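PDB 3WAJ: transmembrane oligosaccharyl transferase from Archaeoglobus fulgidus, which belongs to the STT3 family of membrane-embedded transferases (GT-C clan) and joins a largely helical transmembrane region to a mixed alpha-beta core domain. Local coordinates for residues P48-R53 and Y553-E558; W509-T514 and V560-P565; T514-K519 and E543-I548. One frame throughout, in Å; residues are numbered along the deposited sequence.

Interaction 1: P48-R53 and Y553-E558; sequences PWYYYR and YGHWIE
W49, Y50 and R53 of helix 47-60 pack on W556, H555 and E558 of helix 554-561, a helix-helix contact that joins the STT3 N-terminal family region to the AglB core domain. Y553 and G554 close the WWDYG signature of this family, so the second helix begins at the end of that motif. The two segments run in broadly the same direction, their axes 8.7 Å apart, and the large side chains of W49, Y50, H555 and W556 fill the interface. W556 turns its pyrrole edge to one face of the W49 indole in a T-shaped pair, with planes at 74° and W556 NE1 3.5 Å from W49 CD1. Each indole N-H finds a backbone carbonyl of the loop that leads into helix 47-60: W556 NE1 bonds to G45 O and W49 NE1 to L43 O, which fixes the rotation of both rings. One step on, the rings of Y50 and H555 form an offset stack with centroids 4.7 Å apart and planes inclined at 27°. The CB of Y50 sits over the middle of the imidazole, 3.6 Å from its centroid, as a CH-pi contact. Further along, R53 and E558 form a buried salt bridge, NE to OE2 at 3.0 Å. The E558 chain is extended, with CG anti to the backbone N (chi1 178°), which carries the carboxylate across to the first helix. D69 gives R53 NE a second anionic partner and also bonds to Y50 OH, while Y528 and Y524 hold the other guanidinium nitrogens. Helix 47-60 starts with the zinc ligand D47, and the H555 side chain lies about 8 Å from the metal, close to the site but outside its ligand set. The other carboxylate oxygen, E558 OE1, lies in the plane of the Y50 ring at its edge, 3.4 Å from CE1.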
loop_
_atom_site.group_PDB
_atom_site.type_symbol
_atom_site.label_atom_id
_atom_site.label_comp_id
_atom_site.label_asym_id
_atom_site.label_seq_id
_atom_site.Cartn_x
_atom_site.Cartn_y
_atom_site.Cartn_z
ATOM N N PRO A 48 4.069 4.297 4.916
ATOM C CA PRO A 48 4.758 5.209 5.842
ATOM C C PRO A 48 4.849 4.655 7.263
ATOM O O PRO A 48 5.802 4.978 7.969
ATOM C CB PRO A 48 3.891 6.474 5.806
ATOM C CG PRO A 48 3.241 6.434 4.435
ATOM C CD PRO A 48 2.957 4.964 4.209
ATOM N N TRP A 49 3.889 3.841 7.688
ATOM C CA TRP A 49 4.014 3.223 9.006
ATOM C C TRP A 49 5.192 2.248 9.088
ATOM O O TRP A 49 5.795 2.078 10.150
ATOM C CB TRP A 49 2.702 2.559 9.426
ATOM C CG TRP A 49 1.636 3.600 9.618
ATOM C CD1 TRP A 49 0.846 4.150 8.648
ATOM C CD2 TRP A 49 1.283 4.266 10.851
ATOM N NE1 TRP A 49 0.013 5.101 9.201
ATOM C CE2 TRP A 49 0.262 5.192 10.549
ATOM C CE3 TRP A 49 1.735 4.170 12.166
ATOM C CZ2 TRP A 49 -0.332 6.011 11.526
ATOM C CZ3 TRP A 49 1.140 4.985 13.146
ATOM C CH2 TRP A 49 0.118 5.891 12.816
ATOM N N TYR A 50 5.522 1.612 7.970
ATOM C CA TYR A 50 6.630 0.668 7.969
ATOM C C TYR A 50 7.981 1.389 7.921
ATOM O O TYR A 50 8.938 0.951 8.568
ATOM C CB TYR A 50 6.505 -0.356 6.827
ATOM C CG TYR A 50 7.428 -1.516 7.047
ATOM C CD1 TYR A 50 7.143 -2.468 8.026
ATOM C CD2 TYR A 50 8.606 -1.649 6.319
ATOM C CE1 TYR A 50 7.985 -3.550 8.266
ATOM C CE2 TYR A 50 9.469 -2.743 6.540
ATOM C CZ TYR A 50 9.145 -3.684 7.523
ATOM O OH TYR A 50 9.975 -4.750 7.773
ATOM N N TYR A 51 8.070 2.486 7.159
ATOM C CA TYR A 51 9.253 3.350 7.268
ATOM C C TYR A 51 9.487 3.730 8.725
ATOM O O TYR A 51 10.589 3.602 9.243
ATOM C CB TYR A 51 9.169 4.591 6.369
ATOM C CG TYR A 51 9.797 4.285 5.042
ATOM C CD1 TYR A 51 11.160 4.030 4.950
ATOM C CD2 TYR A 51 9.023 4.167 3.894
ATOM C CE1 TYR A 51 11.737 3.677 3.744
ATOM C CE2 TYR A 51 9.593 3.834 2.680
ATOM C CZ TYR A 51 10.939 3.582 2.612
ATOM O OH TYR A 51 11.491 3.254 1.401
ATOM N N TYR A 52 8.415 4.162 9.371
ATOM C CA TYR A 52 8.420 4.529 10.772
ATOM C C TYR A 52 9.008 3.398 11.614
ATOM O O TYR A 52 9.905 3.631 12.431
ATOM C CB TYR A 52 6.982 4.863 11.167
ATOM C CG TYR A 52 6.674 5.031 12.632
ATOM C CD1 TYR A 52 5.621 4.314 13.213
ATOM C CD2 TYR A 52 7.388 5.921 13.433
ATOM C CE1 TYR A 52 5.282 4.466 14.543
ATOM C CE2 TYR A 52 7.055 6.075 14.797
ATOM C CZ TYR A 52 5.994 5.343 15.328
ATOM O OH TYR A 52 5.639 5.472 16.647
ATOM N N ARG A 53 8.513 2.181 11.397
ATOM C CA ARG A 53 9.010 1.002 12.098
ATOM C C ARG A 53 10.524 0.858 11.874
ATOM O O ARG A 53 11.282 0.616 12.820
ATOM C CB ARG A 53 8.242 -0.255 11.637
ATOM C CG ARG A 53 8.710 -1.601 12.227
ATOM C CD ARG A 53 10.002 -2.166 11.546
ATOM N NE ARG A 53 10.344 -3.470 12.109
ATOM C CZ ARG A 53 10.875 -3.639 13.318
ATOM N NH1 ARG A 53 11.163 -2.584 14.066
ATOM N NH2 ARG A 53 11.130 -4.858 13.767
ATOM N N TYR A 553 -3.587 -4.467 6.720
ATOM C CA TYR A 553 -3.467 -3.921 8.070
ATOM C C TYR A 553 -2.136 -4.250 8.764
ATOM O O TYR A 553 -1.885 -3.779 9.879
ATOM C CB TYR A 553 -4.691 -4.388 8.910
ATOM C CG TYR A 553 -5.987 -4.031 8.209
ATOM C CD1 TYR A 553 -6.274 -2.698 7.907
ATOM C CD2 TYR A 553 -6.908 -5.000 7.821
ATOM C CE1 TYR A 553 -7.448 -2.329 7.252
ATOM C CE2 TYR A 553 -8.112 -4.634 7.151
ATOM C CZ TYR A 553 -8.362 -3.291 6.866
ATOM O OH TYR A 553 -9.521 -2.883 6.192
ATOM N N GLY A 554 -1.286 -5.041 8.098
ATOM C CA GLY A 554 -0.054 -5.550 8.691
ATOM C C GLY A 554 0.880 -4.490 9.254
ATOM O O GLY A 554 1.399 -4.615 10.380
ATOM N N HIS A 555 1.092 -3.430 8.480
ATOM C CA HIS A 555 1.970 -2.350 8.921
ATOM C C HIS A 555 1.463 -1.636 10.182
ATOM O O HIS A 555 2.258 -1.345 11.093
ATOM C CB HIS A 555 2.300 -1.389 7.764
ATOM C CG HIS A 555 3.151 -2.015 6.699
ATOM N ND1 HIS A 555 3.856 -3.182 6.898
ATOM C CD2 HIS A 555 3.402 -1.635 5.421
ATOM C CE1 HIS A 555 4.513 -3.497 5.787
ATOM N NE2 HIS A 555 4.254 -2.568 4.882
ATOM N N TRP A 556 0.153 -1.374 10.251
ATOM C CA TRP A 556 -0.443 -0.774 11.454
ATOM C C TRP A 556 -0.290 -1.670 12.682
ATOM O O TRP A 556 0.046 -1.191 13.768
ATOM C CB TRP A 556 -1.927 -0.483 11.241
ATOM C CG TRP A 556 -2.217 0.476 10.134
ATOM C CD1 TRP A 556 -1.324 1.283 9.474
ATOM C CD2 TRP A 556 -3.502 0.742 9.555
ATOM N NE1 TRP A 556 -1.986 2.043 8.525
ATOM C CE2 TRP A 556 -3.319 1.722 8.553
ATOM C CE3 TRP A 556 -4.788 0.248 9.791
ATOM C CZ2 TRP A 556 -4.382 2.199 7.773
ATOM C CZ3 TRP A 556 -5.839 0.725 9.025
ATOM C CH2 TRP A 556 -5.630 1.678 8.017
ATOM N N ILE A 557 -0.552 -2.964 12.508
ATOM C CA ILE A 557 -0.491 -3.908 13.613
ATOM C C ILE A 557 0.911 -3.903 14.185
ATOM O O ILE A 557 1.102 -3.811 15.392
ATOM C CB ILE A 557 -0.889 -5.337 13.178
ATOM C CG1 ILE A 557 -2.395 -5.404 12.898
ATOM C CG2 ILE A 557 -0.544 -6.349 14.262
ATOM C CD1 ILE A 557 -2.872 -6.765 12.407
ATOM N N GLU A 558 1.902 -3.971 13.306
ATOM C CA GLU A 558 3.292 -3.940 13.737
ATOM C C GLU A 558 3.725 -2.591 14.331
ATOM O O GLU A 558 4.315 -2.550 15.399
ATOM C CB GLU A 558 4.199 -4.283 12.564
ATOM C CG GLU A 558 5.673 -4.234 12.917
ATOM C CD GLU A 558 6.541 -4.765 11.769
ATOM O OE1 GLU A 558 6.006 -4.928 10.644
ATOM O OE2 GLU A 558 7.745 -5.017 11.993
#

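Interaction 2: W509-T514 and V560-P565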
loop_
_atom_site.group_PDB
_atom_site.type_symbol
_atom_site.label_atom_id
_atom_site.label_comp_id
_atom_site.label_asym_id
_atom_site.label_seq_id
_atom_site.Cartn_x
_atom_site.Cartn_y
_atom_site.Cartn_z
ATOM N N TRP A 509 -4.639 -0.269 22.172
ATOM C CA TRP A 509 -5.224 -1.130 23.195
ATOM C C TRP A 509 -4.527 -2.490 23.210
ATOM O O TRP A 509 -4.135 -2.986 24.265
ATOM C CB TRP A 509 -6.727 -1.324 22.964
ATOM C CG TRP A 509 -7.359 -2.189 24.021
ATOM C CD1 TRP A 509 -7.891 -1.773 25.217
ATOM C CD2 TRP A 509 -7.504 -3.627 23.997
ATOM N NE1 TRP A 509 -8.355 -2.857 25.927
ATOM C CE2 TRP A 509 -8.132 -4.004 25.208
ATOM C CE3 TRP A 509 -7.154 -4.625 23.073
ATOM C CZ2 TRP A 509 -8.433 -5.343 25.519
ATOM C CZ3 TRP A 509 -7.457 -5.956 23.374
ATOM C CH2 TRP A 509 -8.092 -6.303 24.589
ATOM N N MET A 510 -4.386 -3.084 22.029
ATOM C CA MET A 510 -3.748 -4.385 21.885
ATOM C C MET A 510 -2.345 -4.387 22.473
ATOM O O MET A 510 -1.971 -5.315 23.200
ATOM C CB MET A 510 -3.716 -4.834 20.408
ATOM C CG MET A 510 -2.930 -6.123 20.202
ATOM S SD MET A 510 -3.060 -6.807 18.546
ATOM C CE MET A 510 -4.676 -7.577 18.563
ATOM N N ARG A 511 -1.587 -3.330 22.186
ATOM C CA ARG A 511 -0.205 -3.219 22.669
ATOM C C ARG A 511 -0.137 -3.307 24.187
ATOM O O ARG A 511 0.818 -3.846 24.752
ATOM C CB ARG A 511 0.428 -1.906 22.186
ATOM C CG ARG A 511 1.808 -1.591 22.802
ATOM C CD ARG A 511 2.450 -0.370 22.135
ATOM N NE ARG A 511 3.787 -0.046 22.642
ATOM C CZ ARG A 511 4.570 0.919 22.160
ATOM N NH1 ARG A 511 4.160 1.662 21.151
ATOM N NH2 ARG A 511 5.770 1.118 22.683
ATOM N N GLU A 512 -1.180 -2.800 24.832
ATOM C CA GLU A 512 -1.196 -2.649 26.280
ATOM C C GLU A 512 -1.834 -3.838 26.996
ATOM O O GLU A 512 -1.515 -4.117 28.140
ATOM C CB GLU A 512 -1.906 -1.337 26.658
ATOM C CG GLU A 512 -1.966 -1.039 28.164
ATOM C CD GLU A 512 -0.601 -0.735 28.783
ATOM O OE1 GLU A 512 0.351 -0.409 28.032
ATOM O OE2 GLU A 512 -0.482 -0.819 30.028
ATOM N N ASN A 513 -2.702 -4.565 26.307
ATOM C CA ASN A 513 -3.571 -5.522 26.996
ATOM C C ASN A 513 -3.411 -6.984 26.583
ATOM O O ASN A 513 -4.132 -7.842 27.069
ATOM C CB ASN A 513 -5.049 -5.081 26.879
ATOM C CG ASN A 513 -5.310 -3.750 27.583
ATOM O OD1 ASN A 513 -5.539 -3.715 28.793
ATOM N ND2 ASN A 513 -5.248 -2.651 26.834
ATOM N N THR A 514 -2.478 -7.260 25.677
ATOM C CA THR A 514 -2.138 -8.633 25.321
ATOM C C THR A 514 -0.773 -8.936 25.935
ATOM O O THR A 514 -0.023 -8.011 26.222
ATOM C CB THR A 514 -2.204 -8.848 23.796
ATOM O OG1 THR A 514 -1.274 -7.972 23.157
ATOM C CG2 THR A 514 -3.623 -8.549 23.298
ATOM N N VAL A 560 1.867 -0.028 15.436
ATOM C CA VAL A 560 1.038 0.544 16.495
ATOM C C VAL A 560 0.803 -0.416 17.655
ATOM O O VAL A 560 0.904 -0.036 18.817
ATOM C CB VAL A 560 -0.314 1.099 15.963
ATOM C CG1 VAL A 560 -1.126 1.698 17.108
ATOM C CG2 VAL A 560 -0.073 2.162 14.886
ATOM N N ALA A 561 0.486 -1.662 17.346
ATOM C CA ALA A 561 0.270 -2.650 18.393
ATOM C C ALA A 561 1.578 -3.259 18.904
ATOM O O ALA A 561 1.588 -3.889 19.963
ATOM C CB ALA A 561 -0.668 -3.743 17.910
ATOM N N HIS A 562 2.667 -3.079 18.149
ATOM C CA HIS A 562 3.912 -3.821 18.394
ATOM C C HIS A 562 3.612 -5.317 18.586
ATOM O O HIS A 562 4.131 -5.945 19.510
ATOM C CB HIS A 562 4.666 -3.283 19.629
ATOM C CG HIS A 562 5.377 -1.983 19.405
ATOM N ND1 HIS A 562 6.073 -1.334 20.403
ATOM C CD2 HIS A 562 5.494 -1.201 18.302
ATOM C CE1 HIS A 562 6.595 -0.218 19.925
ATOM N NE2 HIS A 562 6.259 -0.117 18.650
ATOM N N ARG A 563 2.750 -5.868 17.733
ATOM C CA ARG A 563 2.520 -7.312 17.685
ATOM C C ARG A 563 2.872 -7.830 16.300
ATOM O O ARG A 563 3.186 -7.048 15.413
ATOM C CB ARG A 563 1.081 -7.673 18.086
ATOM C CG ARG A 563 0.786 -7.370 19.556
ATOM C CD ARG A 563 1.784 -8.055 20.527
ATOM N NE ARG A 563 1.476 -7.748 21.934
ATOM C CZ ARG A 563 1.964 -6.706 22.609
ATOM N NH1 ARG A 563 2.814 -5.875 22.018
ATOM N NH2 ARG A 563 1.610 -6.501 23.876
ATOM N N MET A 564 2.830 -9.140 16.101
ATOM C CA MET A 564 3.352 -9.684 14.853
ATOM C C MET A 564 2.254 -10.197 13.929
ATOM O O MET A 564 1.627 -11.213 14.212
ATOM C CB MET A 564 4.369 -10.788 15.149
ATOM C CG MET A 564 5.472 -10.364 16.112
ATOM S SD MET A 564 6.548 -11.766 16.485
ATOM C CE MET A 564 7.995 -10.947 17.192
ATOM N N PRO A 565 2.032 -9.493 12.804
ATOM C CA PRO A 565 0.969 -9.881 11.867
ATOM C C PRO A 565 1.375 -11.031 10.965
ATOM O O PRO A 565 2.533 -11.144 10.521
ATOM C CB PRO A 565 0.766 -8.607 11.027
ATOM C CG PRO A 565 2.141 -7.981 10.997
ATOM C CD PRO A 565 2.691 -8.233 12.400
HETATM O O HOH W 1 1.568 2.409 19.949
#
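The C-terminal ends of helices 501-513 and 554-561 meet here within the AglB core domain, and R563, just past the second helix, binds the carbonyls that end the first. Its guanidinium NH2 donates to T514 O over 3.2 Å at an N-H...O angle of 152°, arriving from above the carbonyl plane. A weak bond joins the same nitrogen to R511 O at 2.9 Å, and a second weak bond runs from R563 NE to T514 OG1 at 3.0 Å; NE also bonds to Y545 OH. Such a positive group would probably be favoured by the helix's C-terminal dipole. The R563 chain bends about CB-CG (chi2 -55°), folding back so that NH1 can donate to H562 O at 2.8 Å. T514 OG1 in turn bonds to M510 O at 2.7 Å; a threonine thus serves both the helix end and the arginine. Beside this polar cluster the small A561 lets M510 come close, its SD 3.9 Å from A561 CB. H562 leaves the helix with positive phi and runs alongside R511. The extended R511 lays a face of its guanidinium on the imidazole, planes 35° apart, with CZ 3.2 Å from CE1. H562 ND1 is hydrogen-bonded to D521, which also lies near R511 as a weak, long ion pair. A water joins R511 NH1 to V560 O. M510 rests on Y607 and V609 of strand 605-611, V560 packs back against helix 501-513, and M564 pairs with V547, carrying the chain into the edge of the mixed sheet.

Interaction 3: T514-K519 and E543-I548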
loop_
_atom_site.group_PDB
_atom_site.type_symbol
_atom_site.label_atom_id
_atom_site.label_comp_id
_atom_site.label_asym_id
_atom_site.label_seq_id
_atom_site.Cartn_x
_atom_site.Cartn_y
_atom_site.Cartn_z
ATOM N N THR A 514 -2.478 -7.260 25.677
ATOM C CA THR A 514 -2.138 -8.633 25.321
ATOM C C THR A 514 -0.773 -8.936 25.935
ATOM O O THR A 514 -0.023 -8.011 26.222
ATOM C CB THR A 514 -2.204 -8.848 23.796
ATOM O OG1 THR A 514 -1.274 -7.972 23.157
ATOM C CG2 THR A 514 -3.623 -8.549 23.298
ATOM N N PRO A 515 -0.462 -10.222 26.172
ATOM C CA PRO A 515 0.705 -10.549 27.011
ATOM C C PRO A 515 2.064 -10.342 26.362
ATOM O O PRO A 515 2.158 -10.285 25.132
ATOM C CB PRO A 515 0.512 -12.041 27.334
ATOM C CG PRO A 515 -0.443 -12.555 26.313
ATOM C CD PRO A 515 -1.301 -11.404 25.892
ATOM N N ASP A 516 3.089 -10.236 27.211
ATOM C CA ASP A 516 4.493 -10.142 26.812
ATOM C C ASP A 516 4.894 -8.816 26.141
ATOM O O ASP A 516 5.837 -8.774 25.333
ATOM C CB ASP A 516 4.888 -11.345 25.935
ATOM C CG ASP A 516 4.586 -12.672 26.592
ATOM O OD1 ASP A 516 5.070 -12.893 27.722
ATOM O OD2 ASP A 516 3.851 -13.483 25.987
ATOM N N GLY A 517 4.203 -7.731 26.495
ATOM C CA GLY A 517 4.434 -6.436 25.862
ATOM C C GLY A 517 5.859 -5.936 25.949
ATOM O O GLY A 517 6.399 -5.377 24.985
ATOM N N GLU A 518 6.488 -6.151 27.101
ATOM C CA GLU A 518 7.875 -5.720 27.296
ATOM C C GLU A 518 8.837 -6.415 26.312
ATOM O O GLU A 518 9.727 -5.777 25.731
ATOM C CB GLU A 518 8.307 -5.963 28.744
ATOM C CG GLU A 518 9.309 -4.940 29.272
ATOM C CD GLU A 518 9.668 -5.141 30.749
ATOM O OE1 GLU A 518 10.027 -4.142 31.414
ATOM O OE2 GLU A 518 9.610 -6.293 31.239
ATOM N N LYS A 519 8.653 -7.717 26.110
ATOM C CA LYS A 519 9.506 -8.443 25.174
ATOM C C LYS A 519 9.332 -7.934 23.747
ATOM O O LYS A 519 10.326 -7.653 23.046
ATOM C CB LYS A 519 9.279 -9.963 25.277
ATOM C CG LYS A 519 9.634 -10.541 26.650
ATOM C CD LYS A 519 9.662 -12.059 26.661
ATOM C CE LYS A 519 9.803 -12.606 28.078
ATOM N NZ LYS A 519 8.586 -12.295 28.873
ATOM N N GLU A 543 9.273 -16.969 23.303
ATOM C CA GLU A 543 7.927 -17.477 23.189
ATOM C C GLU A 543 6.972 -16.432 22.526
ATOM O O GLU A 543 6.540 -15.478 23.164
ATOM C CB GLU A 543 7.517 -17.853 24.634
ATOM C CG GLU A 543 8.197 -16.953 25.795
ATOM C CD GLU A 543 9.697 -17.278 26.195
ATOM O OE1 GLU A 543 10.337 -16.488 26.944
ATOM O OE2 GLU A 543 10.247 -18.319 25.784
ATOM N N THR A 544 6.657 -16.601 21.240
ATOM C CA THR A 544 5.848 -15.609 20.508
ATOM C C THR A 544 4.438 -16.059 20.078
ATOM O O THR A 544 4.092 -17.228 20.178
ATOM C CB THR A 544 6.569 -15.111 19.235
ATOM O OG1 THR A 544 6.802 -16.210 18.339
ATOM C CG2 THR A 544 7.878 -14.411 19.579
ATOM N N TYR A 545 3.639 -15.126 19.561
ATOM C CA TYR A 545 2.342 -15.475 18.962
ATOM C C TYR A 545 2.017 -14.552 17.789
ATOM O O TYR A 545 2.580 -13.458 17.675
ATOM C CB TYR A 545 1.194 -15.449 20.002
ATOM C CG TYR A 545 1.059 -14.137 20.753
ATOM C CD1 TYR A 545 0.504 -13.014 20.146
ATOM C CD2 TYR A 545 1.476 -14.027 22.075
ATOM C CE1 TYR A 545 0.389 -11.812 20.829
ATOM C CE2 TYR A 545 1.358 -12.824 22.773
ATOM C CZ TYR A 545 0.811 -11.723 22.136
ATOM O OH TYR A 545 0.691 -10.528 22.814
ATOM N N GLY A 546 1.104 -14.984 16.921
ATOM C CA GLY A 546 0.775 -14.195 15.755
ATOM C C GLY A 546 -0.584 -13.535 15.856
ATOM O O GLY A 546 -1.482 -13.985 16.586
ATOM N N VAL A 547 -0.722 -12.452 15.102
ATOM C CA VAL A 547 -1.950 -11.702 15.024
ATOM C C VAL A 547 -2.448 -11.772 13.575
ATOM O O VAL A 547 -1.782 -11.294 12.643
ATOM C CB VAL A 547 -1.706 -10.261 15.424
ATOM C CG1 VAL A 547 -3.015 -9.436 15.317
ATOM C CG2 VAL A 547 -1.152 -10.199 16.840
ATOM N N ILE A 548 -3.622 -12.367 13.384
ATOM C CA ILE A 548 -4.135 -12.572 12.042
ATOM C C ILE A 548 -5.235 -11.571 11.652
ATOM O O ILE A 548 -6.193 -11.330 12.381
ATOM C CB ILE A 548 -4.598 -14.028 11.818
ATOM C CG1 ILE A 548 -4.777 -14.295 10.323
ATOM C CG2 ILE A 548 -5.876 -14.322 12.573
ATOM C CD1 ILE A 548 -4.588 -15.750 9.950
#
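Residues T514 to D516 form the loop joining two helices, and D516, in the left-handed region at phi 70° and psi 29°, occupies the N-cap position of helix 517-524, though its side chain makes no capping bond. Facing it, T544 and Y545 run in extended form into strand 546-548. The closest CA atoms, those of D516 and T544, are still 8.5 Å apart, so a long side chain has to span the gap. Y545 does so. Its CG lies between the backbone N and the carbonyl carbon (chi1 55°), directing the ring at the loop, where OH donates to P515 O at 2.8 Å along an in-plane lone pair. P515 also offers its own ring, with CG 4.0 Å from Y545 CE2. Nearer the surface the contact is loose and charged: K519 makes a long salt bridge with D516, NZ to OD1 at 3.7 Å, while K519 CE comes to 4.1 Å from E543 OE1. The Y545 hydroxyl is gripped a second time by R563 NE. Y520 of helix 517-524 and Y607 of strand 605-611 meet the Y545 ring edge-to-face, setting it between that helix and the sheet.

Overall arrangement
Interaction 1 is wholly buried, mostly aromatic with one salt bridge, and joins the STT3 N-terminal region to the core domain near the zinc site. Interactions 2 and 3 lie within the core domain, farther from the centre of the chain, and rely more on polar groups gripping backbone carbonyls; interaction 3 is only partly buried, with its charged residues toward the surface. Helix 554-561 serves both interactions 1 and 2, whose centres are 12 Å apart, and W49 packs against V560 where they touch. T514 belongs to both interactions 2 and 3, which R563 and Y545 tie together. Strands 546-548 and 564-565 are neighbours in one sheet, and I557 touches V547, linking interactions 1 and 3.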